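Sporulation-control protein spo0M (Bacillus subtilis, PDB 5CL2) controls the expression of spo0A and is required for Bacillus subtilis to pass the morphological stage 0 of sporulation. Local coordinates at residues P94-V104 and R162-E170. Numbering follows the deposited sequence.
Sequences PLDTPITVGKV and RLPFVQEFE
R162 meets D96 side-on in a salt bridge. Its NE lies 2.9 Å from D96 OD2, on the syn lone pair, and its NH2 donates to D96 OD1 at 3.1 Å with a nearly straight N-H...O angle of 168°. The carboxylate and guanidinium planes are 46° apart. R162 NH2 also bonds to the I68 carbonyl of strand 60-79. With an alanine here, the D96 carboxylate would lose its charged mate and would probably be held less firmly, and the I68 carbonyl would lose a donor. L163 CD1 packs against the D96 carboxylate, nearest to OD2, and a water joins D96 OD2 to the L163 N. F165 meets P98 at about a right angle, its CE1 3.7 Å from P98 CG. Q167 makes the largest contribution to the contact. Its CG is anti to the backbone N (chi1 -175°) and the chain runs extended, which carries the amide to the I99 backbone. OE1 accepts from I99 N at 2.7 Å, and NE2 donates to I99 O at 2.8 Å, in the carbonyl plane. The two bonds use OE1 and one N-H of NE2, and they fix the rotation of this buried amide. V104 CG2 packs against NE2. At F169, CZ touches I99 CD1 at 3.7 Å; the ring also stacks edge-to-face with F189. The contact joins the 84-92/106-114 loop of the N-terminal beta-sandwich to strand 165-173 of the following antiparallel sheet and the loop leading into it. This interdomain interface is consistent with the two-domain, arrestin-like architecture of the Spo0M family.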
loop_
_atom_site.group_PDB
_atom_site.type_symbol
_atom_site.label_atom_id
_atom_site.label_comp_id
_atom_site.label_asym_id
_atom_site.label_seq_id
_atom_site.Cartn_x
_atom_site.Cartn_y
_atom_site.Cartn_z
ATOM N N PRO A 94 0.831 -12.625 0.278
ATOM C CA PRO A 94 1.338 -11.272 0.583
ATOM C C PRO A 94 1.593 -11.098 2.080
ATOM O O PRO A 94 0.932 -11.758 2.876
ATOM C CB PRO A 94 0.214 -10.345 0.109
ATOM C CG PRO A 94 -0.502 -11.169 -0.977
ATOM C CD PRO A 94 -0.407 -12.613 -0.530
ATOM N N LEU A 95 2.550 -10.258 2.458
ATOM C CA LEU A 95 2.876 -10.072 3.874
ATOM C C LEU A 95 1.795 -9.335 4.668
ATOM O O LEU A 95 1.803 -9.362 5.909
ATOM C CB LEU A 95 4.208 -9.331 4.013
ATOM C CG LEU A 95 5.423 -10.156 3.584
ATOM C CD1 LEU A 95 6.745 -9.398 3.780
ATOM C CD2 LEU A 95 5.433 -11.457 4.362
ATOM N N ASP A 96 0.875 -8.665 3.982
ATOM C CA ASP A 96 -0.214 -7.976 4.687
ATOM C C ASP A 96 -1.488 -8.851 4.764
ATOM O O ASP A 96 -2.555 -8.349 5.121
ATOM C CB ASP A 96 -0.528 -6.612 4.042
ATOM C CG ASP A 96 -0.651 -6.714 2.526
ATOM O OD1 ASP A 96 -0.522 -7.853 2.039
ATOM O OD2 ASP A 96 -0.915 -5.698 1.828
ATOM N N THR A 97 -1.400 -10.125 4.363
ATOM C CA THR A 97 -2.499 -11.073 4.582
ATOM C C THR A 97 -2.827 -11.173 6.075
ATOM O O THR A 97 -1.936 -11.458 6.878
ATOM C CB THR A 97 -2.146 -12.493 4.068
ATOM O OG1 THR A 97 -1.829 -12.441 2.679
ATOM C CG2 THR A 97 -3.299 -13.462 4.285
ATOM N N PRO A 98 -4.106 -10.990 6.450
ATOM C CA PRO A 98 -4.463 -11.007 7.870
ATOM C C PRO A 98 -4.361 -12.413 8.433
ATOM O O PRO A 98 -4.450 -13.394 7.682
ATOM C CB PRO A 98 -5.926 -10.567 7.883
ATOM C CG PRO A 98 -6.276 -10.247 6.452
ATOM C CD PRO A 98 -5.303 -10.952 5.602
ATOM N N ILE A 99 -4.168 -12.495 9.742
ATOM C CA ILE A 99 -4.089 -13.750 10.477
ATOM C C ILE A 99 -5.504 -14.259 10.712
ATOM O O ILE A 99 -6.396 -13.466 11.030
ATOM C CB ILE A 99 -3.344 -13.548 11.826
ATOM C CG1 ILE A 99 -1.858 -13.305 11.576
ATOM C CG2 ILE A 99 -3.547 -14.722 12.773
ATOM C CD1 ILE A 99 -1.170 -12.542 12.715
ATOM N N THR A 100 -5.723 -15.566 10.566
ATOM C CA THR A 100 -7.075 -16.073 10.733
ATOM C C THR A 100 -7.250 -16.409 12.196
ATOM O O THR A 100 -6.843 -17.473 12.672
ATOM C CB THR A 100 -7.330 -17.333 9.877
ATOM O OG1 THR A 100 -7.412 -16.967 8.495
ATOM C CG2 THR A 100 -8.630 -17.988 10.277
ATOM N N VAL A 101 -7.919 -15.495 12.887
ATOM C CA VAL A 101 -8.186 -15.601 14.309
ATOM C C VAL A 101 -9.338 -14.641 14.533
ATOM O O VAL A 101 -9.537 -13.722 13.729
ATOM C CB VAL A 101 -6.967 -15.253 15.172
ATOM C CG1 VAL A 101 -6.688 -13.757 15.136
ATOM C CG2 VAL A 101 -7.184 -15.700 16.602
ATOM N N GLY A 102 -10.094 -14.843 15.608
ATOM C CA GLY A 102 -11.281 -14.048 15.845
ATOM C C GLY A 102 -12.315 -14.208 14.741
ATOM O O GLY A 102 -12.741 -15.324 14.403
ATOM N N LYS A 103 -12.734 -13.080 14.184
ATOM C CA LYS A 103 -13.772 -13.070 13.166
ATOM C C LYS A 103 -13.227 -13.098 11.710
ATOM O O LYS A 103 -13.993 -13.209 10.746
ATOM C CB LYS A 103 -14.666 -11.846 13.396
ATOM C CG LYS A 103 -16.031 -12.197 13.995
ATOM C CD LYS A 103 -16.897 -10.956 14.157
ATOM C CE LYS A 103 -18.387 -11.309 14.198
ATOM N NZ LYS A 103 -18.698 -12.459 15.080
ATOM N N VAL A 104 -11.908 -13.051 11.564
ATOM C CA VAL A 104 -11.288 -12.927 10.252
ATOM C C VAL A 104 -11.311 -14.212 9.411
ATOM O O VAL A 104 -10.844 -15.270 9.845
ATOM C CB VAL A 104 -9.837 -12.472 10.377
ATOM C CG1 VAL A 104 -9.187 -12.392 9.005
ATOM C CG2 VAL A 104 -9.768 -11.124 11.108
ATOM N N ARG A 162 -1.479 -0.556 1.222
ATOM C CA ARG A 162 -1.842 -1.241 -0.007
ATOM C C ARG A 162 -3.302 -1.692 0.069
ATOM O O ARG A 162 -4.094 -1.423 -0.841
ATOM C CB ARG A 162 -0.914 -2.428 -0.233
ATOM C CG ARG A 162 -1.053 -3.029 -1.619
ATOM C CD ARG A 162 -0.218 -4.289 -1.802
ATOM N NE ARG A 162 -0.703 -5.424 -1.014
ATOM C CZ ARG A 162 -1.544 -6.350 -1.471
ATOM N NH1 ARG A 162 -2.038 -6.238 -2.693
ATOM N NH2 ARG A 162 -1.922 -7.364 -0.694
ATOM N N LEU A 163 -3.673 -2.317 1.183
ATOM C CA LEU A 163 -5.061 -2.720 1.420
ATOM C C LEU A 163 -5.827 -1.612 2.169
ATOM O O LEU A 163 -5.239 -0.821 2.875
ATOM C CB LEU A 163 -5.080 -4.017 2.214
ATOM C CG LEU A 163 -4.304 -5.120 1.506
ATOM C CD1 LEU A 163 -4.248 -6.367 2.395
ATOM C CD2 LEU A 163 -4.991 -5.432 0.151
ATOM N N PRO A 164 -7.147 -1.550 1.983
ATOM C CA PRO A 164 -8.041 -0.582 2.626
ATOM C C PRO A 164 -8.237 -0.800 4.126
ATOM O O PRO A 164 -8.825 0.060 4.798
ATOM C CB PRO A 164 -9.359 -0.775 1.876
ATOM C CG PRO A 164 -9.273 -2.226 1.320
ATOM C CD PRO A 164 -7.831 -2.376 0.968
ATOM N N PHE A 165 -7.789 -1.942 4.636
ATOM C CA PHE A 165 -7.985 -2.294 6.038
ATOM C C PHE A 165 -6.691 -2.598 6.789
ATOM O O PHE A 165 -5.656 -2.809 6.182
ATOM C CB PHE A 165 -8.905 -3.512 6.138
ATOM C CG PHE A 165 -8.308 -4.749 5.537
ATOM C CD1 PHE A 165 -7.480 -5.577 6.287
ATOM C CD2 PHE A 165 -8.571 -5.080 4.208
ATOM C CE1 PHE A 165 -6.918 -6.715 5.717
ATOM C CE2 PHE A 165 -8.019 -6.206 3.642
ATOM C CZ PHE A 165 -7.185 -7.021 4.401
ATOM N N VAL A 166 -6.741 -2.633 8.118
ATOM C CA VAL A 166 -5.628 -3.233 8.856
ATOM C C VAL A 166 -6.167 -4.271 9.824
ATOM O O VAL A 166 -7.333 -4.205 10.213
ATOM C CB VAL A 166 -4.797 -2.176 9.649
ATOM C CG1 VAL A 166 -4.173 -1.192 8.705
ATOM C CG2 VAL A 166 -5.662 -1.466 10.670
ATOM N N GLN A 167 -5.343 -5.237 10.218
ATOM C CA GLN A 167 -5.812 -6.153 11.243
ATOM C C GLN A 167 -5.513 -5.546 12.627
ATOM O O GLN A 167 -4.371 -5.293 12.977
ATOM C CB GLN A 167 -5.184 -7.546 11.108
ATOM C CG GLN A 167 -5.776 -8.524 12.111
ATOM C CD GLN A 167 -5.481 -9.997 11.822
ATOM O OE1 GLN A 167 -4.404 -10.362 11.349
ATOM N NE2 GLN A 167 -6.453 -10.850 12.124
ATOM N N GLU A 168 -6.567 -5.303 13.392
ATOM C CA GLU A 168 -6.472 -4.717 14.715
ATOM C C GLU A 168 -6.627 -5.801 15.785
ATOM O O GLU A 168 -7.654 -6.503 15.835
ATOM C CB GLU A 168 -7.539 -3.639 14.897
ATOM C CG GLU A 168 -7.473 -2.896 16.240
ATOM C CD GLU A 168 -8.488 -1.770 16.314
ATOM O OE1 GLU A 168 -9.082 -1.437 15.267
ATOM O OE2 GLU A 168 -8.694 -1.205 17.408
ATOM N N PHE A 169 -5.576 -5.953 16.598
ATOM C CA PHE A 169 -5.566 -6.865 17.745
ATOM C C PHE A 169 -5.911 -6.107 19.021
ATOM O O PHE A 169 -5.255 -5.118 19.352
ATOM C CB PHE A 169 -4.203 -7.552 17.894
ATOM C CG PHE A 169 -3.858 -8.448 16.740
ATOM C CD1 PHE A 169 -3.359 -7.921 15.571
ATOM C CD2 PHE A 169 -4.061 -9.810 16.817
ATOM C CE1 PHE A 169 -3.060 -8.736 14.490
ATOM C CE2 PHE A 169 -3.763 -10.626 15.743
ATOM C CZ PHE A 169 -3.268 -10.083 14.575
ATOM N N GLU A 170 -6.934 -6.567 19.733
ATOM C CA GLU A 170 -7.365 -5.938 20.983
ATOM C C GLU A 170 -7.140 -6.874 22.165
ATOM O O GLU A 170 -7.627 -8.016 22.181
ATOM C CB GLU A 170 -8.832 -5.533 20.915
ATOM C CG GLU A 170 -9.397 -5.045 22.225
ATOM C CD GLU A 170 -10.907 -5.118 22.231
ATOM O OE1 GLU A 170 -11.512 -4.653 21.236
ATOM O OE2 GLU A 170 -11.488 -5.628 23.219
HETATM O O HOH W 1 -1.818 -3.477 3.538
#